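Local coordinates for GDP-perosamine synthase (PDB 3BN1), which catalyses the pyridoxal phosphate-dependent transfer of an amino group from L-glutamate to GDP-4-keto-6-deoxy-D-mannose, making GDP-perosamine for O-antigen synthesis, at residues 22-27 and 238-243; 133-138 and 160-165; 211-216 and 231-236; 264-269 and 360-365. All coordinates share one frame; numbering follows the deposited sequence.

Overall arrangement
The centre of contact 2 is about 5 Å from the centre of the chain, and its Glu162 side chain comes about 5 Å from the bound 2-oxoglutarate. The other three lie farther out. Contacts 1 and 3 are neighbours that both reach the second subunit of the homodimer. They touch where Cys27 SG meets Asn236 ND2 at 3.5 Å, and the 231-236 segment runs into helix 236-247. Contact 3 hydrogen-bonds to the cofactor-bearing lysine of the second subunit, so each active site draws on both chains. Contact 4 lies across the chain centre from contact 3, with 44 Å between their centres, and its segments touch no other chain.

Contact 1: 22-27 and 238-243; sequences DYVLEC and QAAIGL
The methyl of Ala240 is the bump of this contact, and Tyr23, Val24 and Cys27 form the hollow that receives it. Its CB lies 3.6 Å from Tyr23 CB, while the sulfur closes the hollow one turn farther on, with Cys27 SG 3.9 Å from Ala240 CB. The small residue suits the close helix pair: the axes of 22-27 and 238-243 approach to 8.3 Å and run nearly antiparallel, at 158°. Beside this central fit, Val24 CG2 presses on Ile241 CG1 at 3.4 Å, tighter than usual for two carbons. Ile241 starts out from the far side of its helix, but CG1, set beside its own backbone N (chi1 -61°), comes back within reach of the valine. On the other flank the Tyr23 ring presents an edge to the Ala240 carbonyl, CD2 standing 3.6 Å from Ala240 O. Leu243 runs across the tyrosine at about a right angle, and its CD2 is 3.9 Å from Tyr23 CE2. Phe39 of helix 38-51 packs on Tyr23, Cys27 and Ala240, adding a third helix to the cluster. At the subunit interface Val24 meets Val24 of the second subunit, and Ile241 meets Ile33 of that subunit. The polar end of Tyr23 lies beyond the apolar seam, its OH hydrogen-bonded to Asn19. With no hydrogen bond crossing between the segments, their fit rests mainly on complementary apolar surfaces at the dimer face.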
loop_
_atom_site.group_PDB
_atom_site.type_symbol
_atom_site.label_atom_id
_atom_site.label_comp_id
_atom_site.label_asym_id
_atom_site.label_seq_id
_atom_site.Cartn_x
_atom_site.Cartn_y
_atom_site.Cartn_z
ATOM N N ASP A 22 -21.051 -11.844 -1.164
ATOM C CA ASP A 22 -20.827 -13.145 -1.787
ATOM C C ASP A 22 -19.379 -13.391 -2.238
ATOM O O ASP A 22 -18.777 -14.416 -1.867
ATOM C CB ASP A 22 -21.892 -13.477 -2.863
ATOM C CG ASP A 22 -21.496 -14.666 -3.767
ATOM O OD1 ASP A 22 -21.442 -15.830 -3.315
ATOM O OD2 ASP A 22 -21.255 -14.454 -4.974
ATOM N N TYR A 23 -18.819 -12.487 -3.041
ATOM C CA TYR A 23 -17.470 -12.667 -3.557
ATOM C C TYR A 23 -16.431 -12.707 -2.436
ATOM O O TYR A 23 -15.538 -13.562 -2.399
ATOM C CB TYR A 23 -17.161 -11.568 -4.566
ATOM C CG TYR A 23 -17.951 -11.598 -5.858
ATOM C CD1 TYR A 23 -18.943 -12.523 -6.072
ATOM C CD2 TYR A 23 -17.732 -10.670 -6.862
ATOM C CE1 TYR A 23 -19.648 -12.534 -7.269
ATOM C CE2 TYR A 23 -18.447 -10.641 -8.005
ATOM C CZ TYR A 23 -19.391 -11.613 -8.234
ATOM O OH TYR A 23 -20.106 -11.687 -9.411
ATOM N N VAL A 24 -16.583 -11.813 -1.463
ATOM C CA VAL A 24 -15.674 -11.840 -0.344
ATOM C C VAL A 24 -15.729 -13.150 0.433
ATOM O O VAL A 24 -14.693 -13.769 0.740
ATOM C CB VAL A 24 -15.937 -10.628 0.576
ATOM C CG1 VAL A 24 -15.163 -10.889 1.857
ATOM C CG2 VAL A 24 -15.407 -9.357 -0.172
ATOM N N LEU A 25 -16.947 -13.575 0.759
ATOM C CA LEU A 25 -17.122 -14.839 1.486
ATOM C C LEU A 25 -16.424 -15.973 0.718
ATOM O O LEU A 25 -15.870 -16.929 1.289
ATOM C CB LEU A 25 -18.620 -15.124 1.637
ATOM C CG LEU A 25 -19.197 -14.463 2.891
ATOM C CD1 LEU A 25 -20.660 -14.871 3.042
ATOM C CD2 LEU A 25 -18.386 -14.732 4.225
ATOM N N GLU A 26 -16.472 -15.902 -0.604
ATOM C CA GLU A 26 -15.794 -16.936 -1.392
ATOM C C GLU A 26 -14.296 -16.890 -1.145
ATOM O O GLU A 26 -13.637 -17.947 -1.058
ATOM C CB GLU A 26 -16.073 -16.775 -2.886
ATOM C CG GLU A 26 -15.363 -17.855 -3.719
ATOM C CD GLU A 26 -15.363 -17.553 -5.213
ATOM O OE1 GLU A 26 -16.424 -17.069 -5.695
ATOM O OE2 GLU A 26 -14.298 -17.732 -5.860
ATOM N N CYS A 27 -13.742 -15.678 -1.033
ATOM C CA CYS A 27 -12.288 -15.605 -0.827
ATOM C C CYS A 27 -12.007 -16.219 0.522
ATOM O O CYS A 27 -11.000 -16.863 0.695
ATOM C CB CYS A 27 -11.698 -14.185 -0.792
ATOM S SG CYS A 27 -11.916 -13.191 -2.273
ATOM N N GLN A 238 -10.072 -7.294 -1.813
ATOM C CA GLN A 238 -10.377 -5.972 -2.358
ATOM C C GLN A 238 -10.859 -6.122 -3.807
ATOM O O GLN A 238 -11.757 -5.420 -4.238
ATOM C CB GLN A 238 -9.127 -5.057 -2.366
ATOM C CG GLN A 238 -8.588 -4.660 -0.972
ATOM C CD GLN A 238 -7.080 -4.382 -0.973
ATOM O OE1 GLN A 238 -6.315 -5.211 -0.522
ATOM N NE2 GLN A 238 -6.672 -3.242 -1.500
ATOM N N ALA A 239 -10.248 -7.016 -4.581
ATOM C CA ALA A 239 -10.670 -7.157 -5.995
ATOM C C ALA A 239 -12.085 -7.744 -6.067
ATOM O O ALA A 239 -12.867 -7.468 -6.998
ATOM C CB ALA A 239 -9.698 -8.047 -6.819
ATOM N N ALA A 240 -12.394 -8.603 -5.102
ATOM C CA ALA A 240 -13.720 -9.213 -5.089
ATOM C C ALA A 240 -14.762 -8.101 -4.903
ATOM O O ALA A 240 -15.704 -7.975 -5.693
ATOM C CB ALA A 240 -13.818 -10.337 -4.041
ATOM N N ILE A 241 -14.544 -7.226 -3.928
ATOM C CA ILE A 241 -15.460 -6.117 -3.712
ATOM C C ILE A 241 -15.484 -5.242 -4.960
ATOM O O ILE A 241 -16.550 -4.786 -5.478
ATOM C CB ILE A 241 -15.081 -5.251 -2.479
ATOM C CG1 ILE A 241 -15.102 -6.108 -1.184
ATOM C CG2 ILE A 241 -16.099 -4.033 -2.442
ATOM C CD1 ILE A 241 -14.605 -5.450 0.142
ATOM N N GLY A 242 -14.290 -4.984 -5.466
ATOM C CA GLY A 242 -14.250 -4.177 -6.666
ATOM C C GLY A 242 -15.053 -4.723 -7.876
ATOM O O GLY A 242 -15.583 -4.003 -8.737
ATOM N N LEU A 243 -15.022 -6.020 -8.019
ATOM C CA LEU A 243 -15.644 -6.608 -9.168
ATOM C C LEU A 243 -17.138 -6.502 -8.989
ATOM O O LEU A 243 -17.896 -6.147 -9.914
ATOM C CB LEU A 243 -15.188 -8.072 -9.171
ATOM C CG LEU A 243 -15.774 -8.780 -10.399
ATOM C CD1 LEU A 243 -15.537 -8.039 -11.727
ATOM C CD2 LEU A 243 -15.427 -10.291 -10.504
#

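Contact 2: 133-138 and 160-165; sequences VHLYGQ and AAEAVG
Glu162 stretches alongside Leu135 and Tyr136, pointing the same way as both, and its carboxylate oxygen OE1 reaches the backbone amide where Leu135 joins Tyr136. Glu162 OE1 accepts a hydrogen bond from Tyr136 N at 2.7 Å. The bond is nearly straight (168° at the hydrogen), and the N-H arrives almost end-on to the C-O bond. Leu135 CD2 lies 3.5 Å from Glu162 OE1, and the carboxylate plane is turned 32° from that of the Tyr136 ring. An extended chain beyond CG (chi2 180°) carries the acid group this far. Its other oxygen, OE2, hydrogen-bonds O3 of the pyridoxal phosphate-modified Lys188, so the Tyr136 amide, a second-shell group, is placed to hold the carboxylate that contacts the cofactor. Both segments are loops leaving the carboxyl ends of the adjacent parallel strands 127-130 and 155-159, joined through helix 142-151 in a beta-alpha-beta crossover; in the aspartate aminotransferase fold, active-site residues gather at this end of the large sheet. Ala160 to Ala163 form a type I turn, and His134 is the centre of an inverse gamma turn. The histidine packs its CB on the methyl of Ala163, 3.7 Å from His134 CB to Ala163 CB, and its ring lies near Ala160, with His134 CD2 3.9 Å from Ala160 CB. Its ring nitrogens pair with Glu158 and the Cys140 amide. A water accepts from Glu162 N and donates weakly to His134 O, while Gly137 CA passes 3.2 Å from Glu162 O in a CA-H...O contact.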
loop_
_atom_site.group_PDB
_atom_site.type_symbol
_atom_site.label_atom_id
_atom_site.label_comp_id
_atom_site.label_asym_id
_atom_site.label_seq_id
_atom_site.Cartn_x
_atom_site.Cartn_y
_atom_site.Cartn_z
ATOM N N VAL A 133 -6.158 16.256 -13.811
ATOM C CA VAL A 133 -6.946 15.591 -12.801
ATOM C C VAL A 133 -8.417 15.861 -13.133
ATOM O O VAL A 133 -8.823 17.020 -13.244
ATOM C CB VAL A 133 -6.645 16.096 -11.394
ATOM C CG1 VAL A 133 -7.569 15.433 -10.371
ATOM C CG2 VAL A 133 -5.148 15.968 -11.077
ATOM N N HIS A 134 -9.212 14.786 -13.202
ATOM C CA HIS A 134 -10.648 14.917 -13.519
ATOM C C HIS A 134 -11.444 15.123 -12.201
ATOM O O HIS A 134 -12.008 14.209 -11.636
ATOM C CB HIS A 134 -11.133 13.694 -14.356
ATOM C CG HIS A 134 -10.220 13.306 -15.484
ATOM N ND1 HIS A 134 -9.670 14.226 -16.352
ATOM C CD2 HIS A 134 -9.879 12.086 -15.981
ATOM C CE1 HIS A 134 -8.952 13.601 -17.271
ATOM N NE2 HIS A 134 -9.083 12.297 -17.089
ATOM N N LEU A 135 -11.484 16.365 -11.719
ATOM C CA LEU A 135 -12.108 16.653 -10.442
ATOM C C LEU A 135 -13.621 16.485 -10.409
ATOM O O LEU A 135 -14.308 16.930 -11.333
ATOM C CB LEU A 135 -11.772 18.087 -10.103
ATOM C CG LEU A 135 -10.389 18.384 -9.543
ATOM C CD1 LEU A 135 -10.386 19.875 -9.063
ATOM C CD2 LEU A 135 -10.066 17.392 -8.413
ATOM N N TYR A 136 -14.135 15.920 -9.314
ATOM C CA TYR A 136 -15.580 15.778 -9.121
ATOM C C TYR A 136 -16.313 14.842 -10.095
ATOM O O TYR A 136 -17.527 14.590 -9.986
ATOM C CB TYR A 136 -16.196 17.172 -8.979
ATOM C CG TYR A 136 -15.430 17.881 -7.883
ATOM C CD1 TYR A 136 -15.004 17.138 -6.774
ATOM C CD2 TYR A 136 -14.949 19.153 -8.054
ATOM C CE1 TYR A 136 -14.202 17.657 -5.819
ATOM C CE2 TYR A 136 -14.180 19.738 -7.055
ATOM C CZ TYR A 136 -13.822 18.980 -5.951
ATOM O OH TYR A 136 -13.056 19.506 -4.947
ATOM N N GLY A 137 -15.543 14.251 -10.996
ATOM C CA GLY A 137 -16.171 13.318 -11.933
ATOM C C GLY A 137 -16.260 13.866 -13.337
ATOM O O GLY A 137 -16.915 13.281 -14.213
ATOM N N GLN A 138 -15.610 15.002 -13.559
ATOM C CA GLN A 138 -15.655 15.633 -14.867
ATOM C C GLN A 138 -14.269 15.561 -15.502
ATOM O O GLN A 138 -13.312 16.112 -14.919
ATOM C CB GLN A 138 -16.014 17.128 -14.700
ATOM C CG GLN A 138 -16.118 17.893 -15.999
ATOM C CD GLN A 138 -17.071 19.081 -15.977
ATOM O OE1 GLN A 138 -17.839 19.252 -16.952
ATOM N NE2 GLN A 138 -17.117 19.843 -14.867
ATOM N N ALA A 160 -7.426 9.974 -12.667
ATOM C CA ALA A 160 -8.879 9.814 -12.851
ATOM C C ALA A 160 -9.570 9.309 -11.597
ATOM O O ALA A 160 -10.640 8.691 -11.697
ATOM C CB ALA A 160 -9.154 8.853 -14.010
ATOM N N ALA A 161 -8.949 9.522 -10.433
ATOM C CA ALA A 161 -9.491 9.042 -9.134
ATOM C C ALA A 161 -10.963 9.302 -8.881
ATOM O O ALA A 161 -11.600 8.551 -8.163
ATOM C CB ALA A 161 -8.666 9.611 -7.892
ATOM N N GLU A 162 -11.486 10.408 -9.389
ATOM C CA GLU A 162 -12.869 10.745 -9.027
ATOM C C GLU A 162 -13.825 10.582 -10.181
ATOM O O GLU A 162 -14.966 11.055 -10.098
ATOM C CB GLU A 162 -12.831 12.239 -8.628
ATOM C CG GLU A 162 -11.690 12.489 -7.625
ATOM C CD GLU A 162 -11.577 13.944 -7.170
ATOM O OE1 GLU A 162 -12.333 14.809 -7.662
ATOM O OE2 GLU A 162 -10.738 14.234 -6.273
ATOM N N ALA A 163 -13.345 9.956 -11.259
ATOM C CA ALA A 163 -14.125 9.950 -12.477
ATOM C C ALA A 163 -14.320 8.613 -13.192
ATOM O O ALA A 163 -14.451 8.543 -14.409
ATOM C CB ALA A 163 -13.457 10.984 -13.431
ATOM N N VAL A 164 -14.443 7.545 -12.432
ATOM C CA VAL A 164 -14.723 6.252 -13.030
ATOM C C VAL A 164 -16.072 6.409 -13.752
ATOM O O VAL A 164 -17.057 6.946 -13.217
ATOM C CB VAL A 164 -14.807 5.110 -11.989
ATOM C CG1 VAL A 164 -15.890 5.409 -10.972
ATOM C CG2 VAL A 164 -15.193 3.847 -12.732
ATOM N N GLY A 165 -16.104 5.973 -15.002
ATOM C CA GLY A 165 -17.345 6.075 -15.755
ATOM C C GLY A 165 -17.521 7.305 -16.624
ATOM O O GLY A 165 -18.456 7.345 -17.413
HETATM O O HOH W 1 -9.934 12.668 -10.789
#

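Contact 3: 211-216 and 231-236; sequences LLRGQG and NYRMTN. With ACT (acetate ion), chain E.
Gly214 and Asn231 form a single backbone bridge, their CA atoms 6.0 Å apart, where the chain has just left helix 203-213. One hydrogen bond crosses, Tyr232 N to Arg213 O at 3.3 Å, nearly linear and directed at a lone pair in the carbonyl plane. The stem of Arg213 lies over the backbone of Tyr232, CG being 3.6 Å from Tyr232 O. A bend at chi3 (63°) then turns its guanidinium away to Glu44. On the Gln215 side, the amide NE2 packs 3.6 Å from Asn231 CB. An acetate, probably from the crystallisation liquor, sits at the edge of the Arg233 guanidinium and takes one bond from each terminal nitrogen. The shorter runs from Arg233 NH2 to acetate O at 2.7 Å. That same oxygen also accepts Gln215 NE2, whose amide plane stands 77° from the guanidinium. The acetate thus bridges the two segments. Gln215 also bonds Thr63 of the second subunit. Asn231 ND2 reaches the cofactor-bearing lysine of that subunit, while Arg233 forms a salt bridge to Glu194 there, consistent with a site near the partner's active-site pocket. Within its own chain, the contact is backed by helix 62-72, which meets Leu212, Arg213 and Tyr232, and by strand 55-59, which touches Arg213 and Met234; Thr235 then caps the start of helix 236-247.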
loop_
_atom_site.group_PDB
_atom_site.type_symbol
_atom_site.label_atom_id
_atom_site.label_comp_id
_atom_site.label_asym_id
_atom_site.label_seq_id
_atom_site.Cartn_x
_atom_site.Cartn_y
_atom_site.Cartn_z
ATOM N N LEU A 211 5.812 -5.379 -12.991
ATOM C CA LEU A 211 7.125 -5.683 -12.416
ATOM C C LEU A 211 7.336 -4.948 -11.071
ATOM O O LEU A 211 7.700 -5.555 -10.039
ATOM C CB LEU A 211 8.234 -5.276 -13.391
ATOM C CG LEU A 211 9.618 -5.705 -12.837
ATOM C CD1 LEU A 211 9.797 -7.195 -12.588
ATOM C CD2 LEU A 211 10.637 -5.209 -13.841
ATOM N N LEU A 212 7.134 -3.636 -11.102
ATOM C CA LEU A 212 7.303 -2.796 -9.875
ATOM C C LEU A 212 6.288 -3.069 -8.790
ATOM O O LEU A 212 6.600 -3.058 -7.608
ATOM C CB LEU A 212 7.177 -1.323 -10.237
ATOM C CG LEU A 212 8.324 -0.783 -11.110
ATOM C CD1 LEU A 212 7.876 0.507 -11.842
ATOM C CD2 LEU A 212 9.592 -0.493 -10.215
ATOM N N ARG A 213 5.064 -3.315 -9.203
ATOM C CA ARG A 213 3.974 -3.590 -8.259
ATOM C C ARG A 213 4.308 -4.785 -7.389
ATOM O O ARG A 213 4.006 -4.795 -6.198
ATOM C CB ARG A 213 2.685 -3.886 -9.027
ATOM C CG ARG A 213 1.500 -4.118 -8.056
ATOM C CD ARG A 213 0.221 -4.459 -8.790
ATOM N NE ARG A 213 0.356 -5.710 -9.531
ATOM C CZ ARG A 213 -0.617 -6.273 -10.262
ATOM N NH1 ARG A 213 -1.867 -5.771 -10.371
ATOM N NH2 ARG A 213 -0.328 -7.384 -10.922
ATOM N N GLY A 214 4.888 -5.797 -8.027
ATOM C CA GLY A 214 5.216 -7.081 -7.396
ATOM C C GLY A 214 6.627 -7.186 -6.860
ATOM O O GLY A 214 7.324 -8.190 -7.094
ATOM N N GLN A 215 6.975 -6.173 -6.056
ATOM C CA GLN A 215 8.263 -6.094 -5.372
ATOM C C GLN A 215 9.433 -6.142 -6.318
ATOM O O GLN A 215 10.520 -6.440 -5.870
ATOM C CB GLN A 215 8.427 -7.158 -4.309
ATOM C CG GLN A 215 7.362 -7.070 -3.187
ATOM C CD GLN A 215 7.772 -6.196 -2.031
ATOM O OE1 GLN A 215 8.515 -5.236 -2.235
ATOM N NE2 GLN A 215 7.446 -6.607 -0.794
ATOM N N GLY A 216 9.259 -5.824 -7.604
ATOM C CA GLY A 216 10.432 -5.840 -8.508
ATOM C C GLY A 216 10.954 -7.288 -8.814
ATOM O O GLY A 216 12.058 -7.447 -9.341
ATOM N N ASN A 231 5.632 -2.753 -2.772
ATOM C CA ASN A 231 4.562 -3.704 -2.457
ATOM C C ASN A 231 3.263 -2.903 -2.608
ATOM O O ASN A 231 2.757 -2.287 -1.660
ATOM C CB ASN A 231 4.616 -4.452 -1.097
ATOM C CG ASN A 231 3.434 -5.398 -0.939
ATOM O OD1 ASN A 231 2.517 -5.410 -1.806
ATOM N ND2 ASN A 231 3.377 -6.132 0.192
ATOM N N TYR A 232 2.769 -2.906 -3.844
ATOM C CA TYR A 232 1.585 -2.126 -4.107
ATOM C C TYR A 232 0.465 -3.001 -4.648
ATOM O O TYR A 232 -0.370 -2.523 -5.362
ATOM C CB TYR A 232 1.913 -1.029 -5.122
ATOM C CG TYR A 232 2.759 0.149 -4.606
ATOM C CD1 TYR A 232 2.997 0.344 -3.242
ATOM C CD2 TYR A 232 3.389 1.006 -5.514
ATOM C CE1 TYR A 232 3.762 1.437 -2.788
ATOM C CE2 TYR A 232 4.107 2.110 -5.089
ATOM C CZ TYR A 232 4.262 2.331 -3.728
ATOM O OH TYR A 232 5.000 3.412 -3.368
ATOM N N ARG A 233 0.482 -4.284 -4.334
ATOM C CA ARG A 233 -0.513 -5.200 -4.881
ATOM C C ARG A 233 -1.845 -5.091 -4.190
ATOM O O ARG A 233 -1.900 -4.933 -2.982
ATOM C CB ARG A 233 -0.064 -6.646 -4.660
ATOM C CG ARG A 233 1.318 -6.894 -5.194
ATOM C CD ARG A 233 1.801 -8.292 -4.765
ATOM N NE ARG A 233 2.191 -8.360 -3.341
ATOM C CZ ARG A 233 3.384 -8.765 -2.879
ATOM N NH1 ARG A 233 4.324 -9.200 -3.722
ATOM N NH2 ARG A 233 3.625 -8.827 -1.550
ATOM N N MET A 234 -2.913 -5.349 -4.939
ATOM C CA MET A 234 -4.270 -5.381 -4.386
ATOM C C MET A 234 -4.551 -6.803 -3.838
ATOM O O MET A 234 -4.085 -7.790 -4.437
ATOM C CB MET A 234 -5.306 -5.131 -5.512
ATOM C CG MET A 234 -6.707 -4.992 -4.933
ATOM S SD MET A 234 -7.926 -4.630 -6.169
ATOM C CE MET A 234 -7.725 -2.801 -6.419
ATOM N N THR A 235 -5.304 -6.929 -2.739
ATOM C CA THR A 235 -5.703 -8.251 -2.293
ATOM C C THR A 235 -6.879 -8.813 -3.140
ATOM O O THR A 235 -7.639 -8.064 -3.803
ATOM C CB THR A 235 -6.191 -8.280 -0.840
ATOM O OG1 THR A 235 -7.369 -7.430 -0.641
ATOM C CG2 THR A 235 -5.035 -7.966 0.073
ATOM N N ASN A 236 -7.036 -10.137 -3.099
ATOM C CA ASN A 236 -8.121 -10.808 -3.805
ATOM C C ASN A 236 -9.427 -10.367 -3.159
ATOM O O ASN A 236 -10.455 -10.316 -3.834
ATOM C CB ASN A 236 -7.974 -12.340 -3.681
ATOM C CG ASN A 236 -8.763 -13.131 -4.758
ATOM O OD1 ASN A 236 -8.829 -12.754 -5.934
ATOM N ND2 ASN A 236 -9.304 -14.284 -4.352
HETATM C C ACT E . 6.319 -10.363 -0.688
HETATM O O ACT E . 5.931 -9.234 -0.264
HETATM O OXT ACT E . 6.245 -10.678 -2.006
HETATM C CH3 ACT E . 6.918 -11.359 0.265
#

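Contact 4: 264-269 and 360-365; sequences EQKLAR and DIDRVI
Ile365 forms the tight centre of this contact, its CD1 pressed to 3.3 Å from Lys266 CB, closer than two carbons usually come. On the buried flank Leu267 reaches round to meet it, with Leu267 CD2 3.7 Å from Ile365 CG1, the two side chains crossing at a slant. The isoleucine chi2 of 147° lies away from a staggered value, consistent with the close fit. The other flank is more polar, and its carbon packing is looser. Lys266 CD passes 4.0 Å from Ile361 CG2 at about a right angle, and beyond it the lysine chain turns at chi4 (-99°) to bring its amine to the acid. Lys266 NZ forms a salt bridge with Asp362 OD1 at 2.7 Å, approaching on the syn side but 28° out of the carboxylate plane. A second salt bridge, to Glu358, gives the amine two acidic partners, which would probably favour its charged form. Arg269 is solvent-exposed: its CD lies 3.9 Å from Ile365 CG2, while its guanidinium goes on to Asp369, along the same helix as Ile365. This is structural packing far from the bound 2-oxoglutarate, joining the end of helix 249-266 and the 3-10 turn after it to helix 358-371. Trp262 and Tyr263 continue the interface along helix 249-266, where they meet Ile361, and Leu267 packs onto Tyr290 and Val292 of strand 290-294.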
loop_
_atom_site.group_PDB
_atom_site.type_symbol
_atom_site.label_atom_id
_atom_site.label_comp_id
_atom_site.label_asym_id
_atom_site.label_seq_id
_atom_site.Cartn_x
_atom_site.Cartn_y
_atom_site.Cartn_z
ATOM N N GLU A 264 -30.399 19.862 -9.515
ATOM C CA GLU A 264 -30.559 20.778 -10.655
ATOM C C GLU A 264 -31.914 21.434 -10.620
ATOM O O GLU A 264 -32.052 22.607 -10.913
ATOM C CB GLU A 264 -30.311 20.062 -11.990
ATOM C CG GLU A 264 -28.830 20.051 -12.372
ATOM C CD GLU A 264 -28.227 21.458 -12.440
ATOM O OE1 GLU A 264 -28.852 22.310 -13.120
ATOM O OE2 GLU A 264 -27.152 21.711 -11.820
ATOM N N GLN A 265 -32.886 20.625 -10.226
ATOM C CA GLN A 265 -34.259 21.061 -10.145
ATOM C C GLN A 265 -34.524 21.922 -8.908
ATOM O O GLN A 265 -35.173 22.974 -8.939
ATOM C CB GLN A 265 -35.183 19.838 -10.113
ATOM C CG GLN A 265 -36.697 20.172 -10.036
ATOM C CD GLN A 265 -37.545 19.118 -9.311
ATOM O OE1 GLN A 265 -37.332 17.910 -9.459
ATOM N NE2 GLN A 265 -38.522 19.577 -8.534
ATOM N N LYS A 266 -34.001 21.476 -7.783
ATOM C CA LYS A 266 -34.339 22.188 -6.577
ATOM C C LYS A 266 -33.514 23.399 -6.204
ATOM O O LYS A 266 -33.959 24.233 -5.378
ATOM C CB LYS A 266 -34.495 21.157 -5.448
ATOM C CG LYS A 266 -35.214 19.894 -5.874
ATOM C CD LYS A 266 -35.006 18.709 -4.913
ATOM C CE LYS A 266 -35.794 17.486 -5.381
ATOM N NZ LYS A 266 -37.033 17.456 -4.597
ATOM N N LEU A 267 -32.324 23.493 -6.810
ATOM C CA LEU A 267 -31.359 24.537 -6.483
ATOM C C LEU A 267 -31.853 25.915 -6.770
ATOM O O LEU A 267 -31.298 26.883 -6.278
ATOM C CB LEU A 267 -29.958 24.339 -7.089
ATOM C CG LEU A 267 -28.923 23.538 -6.267
ATOM C CD1 LEU A 267 -27.509 23.905 -6.667
ATOM C CD2 LEU A 267 -29.073 23.600 -4.743
ATOM N N ALA A 268 -32.908 25.987 -7.566
ATOM C CA ALA A 268 -33.563 27.244 -7.906
ATOM C C ALA A 268 -33.997 27.978 -6.622
ATOM O O ALA A 268 -33.960 29.201 -6.510
ATOM C CB ALA A 268 -34.804 26.900 -8.766
ATOM N N ARG A 269 -34.426 27.210 -5.636
ATOM C CA ARG A 269 -34.859 27.800 -4.389
ATOM C C ARG A 269 -33.801 28.698 -3.730
ATOM O O ARG A 269 -34.121 29.566 -2.920
ATOM C CB ARG A 269 -35.295 26.657 -3.460
ATOM C CG ARG A 269 -36.137 27.114 -2.285
ATOM C CD ARG A 269 -36.033 26.131 -1.126
ATOM N NE ARG A 269 -36.063 26.780 0.188
ATOM C CZ ARG A 269 -36.399 26.165 1.323
ATOM N NH1 ARG A 269 -36.752 24.880 1.313
ATOM N NH2 ARG A 269 -36.388 26.830 2.477
ATOM N N ASP A 360 -33.875 13.594 1.257
ATOM C CA ASP A 360 -32.549 13.952 1.761
ATOM C C ASP A 360 -32.096 15.227 1.055
ATOM O O ASP A 360 -31.531 16.134 1.688
ATOM C CB ASP A 360 -31.508 12.908 1.352
ATOM C CG ASP A 360 -31.647 11.578 2.079
ATOM O OD1 ASP A 360 -32.301 11.564 3.138
ATOM O OD2 ASP A 360 -31.071 10.563 1.616
ATOM N N ILE A 361 -32.297 15.237 -0.272
ATOM C CA ILE A 361 -31.883 16.358 -1.076
ATOM C C ILE A 361 -32.744 17.536 -0.715
ATOM O O ILE A 361 -32.243 18.643 -0.524
ATOM C CB ILE A 361 -31.824 16.102 -2.590
ATOM C CG1 ILE A 361 -30.915 14.894 -2.918
ATOM C CG2 ILE A 361 -31.530 17.418 -3.327
ATOM C CD1 ILE A 361 -29.580 14.838 -2.064
ATOM N N ASP A 362 -34.029 17.309 -0.524
ATOM C CA ASP A 362 -34.842 18.432 -0.100
ATOM C C ASP A 362 -34.255 19.107 1.178
ATOM O O ASP A 362 -34.183 20.345 1.329
ATOM C CB ASP A 362 -36.234 17.885 0.218
ATOM C CG ASP A 362 -37.081 17.699 -1.024
ATOM O OD1 ASP A 362 -36.766 18.345 -2.047
ATOM O OD2 ASP A 362 -38.062 16.918 -0.985
ATOM N N ARG A 363 -33.849 18.249 2.093
ATOM C CA ARG A 363 -33.291 18.621 3.399
ATOM C C ARG A 363 -32.006 19.421 3.248
ATOM O O ARG A 363 -31.841 20.468 3.860
ATOM C CB ARG A 363 -33.000 17.332 4.164
ATOM C CG ARG A 363 -32.588 17.604 5.585
ATOM C CD ARG A 363 -32.698 16.352 6.488
ATOM N NE ARG A 363 -31.833 16.516 7.657
ATOM C CZ ARG A 363 -31.115 15.553 8.229
ATOM N NH1 ARG A 363 -31.168 14.290 7.790
ATOM N NH2 ARG A 363 -30.387 15.849 9.296
ATOM N N VAL A 364 -31.112 18.972 2.382
ATOM C CA VAL A 364 -29.872 19.710 2.163
ATOM C C VAL A 364 -30.220 21.104 1.622
ATOM O O VAL A 364 -29.680 22.142 1.994
ATOM C CB VAL A 364 -29.104 18.942 1.045
ATOM C CG1 VAL A 364 -27.843 19.699 0.581
ATOM C CG2 VAL A 364 -28.680 17.645 1.582
ATOM N N ILE A 365 -31.140 21.151 0.666
ATOM C CA ILE A 365 -31.432 22.455 0.130
ATOM C C ILE A 365 -32.085 23.417 1.132
ATOM O O ILE A 365 -31.842 24.618 1.092
ATOM C CB ILE A 365 -32.292 22.350 -1.114
ATOM C CG1 ILE A 365 -31.349 21.949 -2.271
ATOM C CG2 ILE A 365 -33.017 23.723 -1.360
ATOM C CD1 ILE A 365 -31.992 21.086 -3.293
#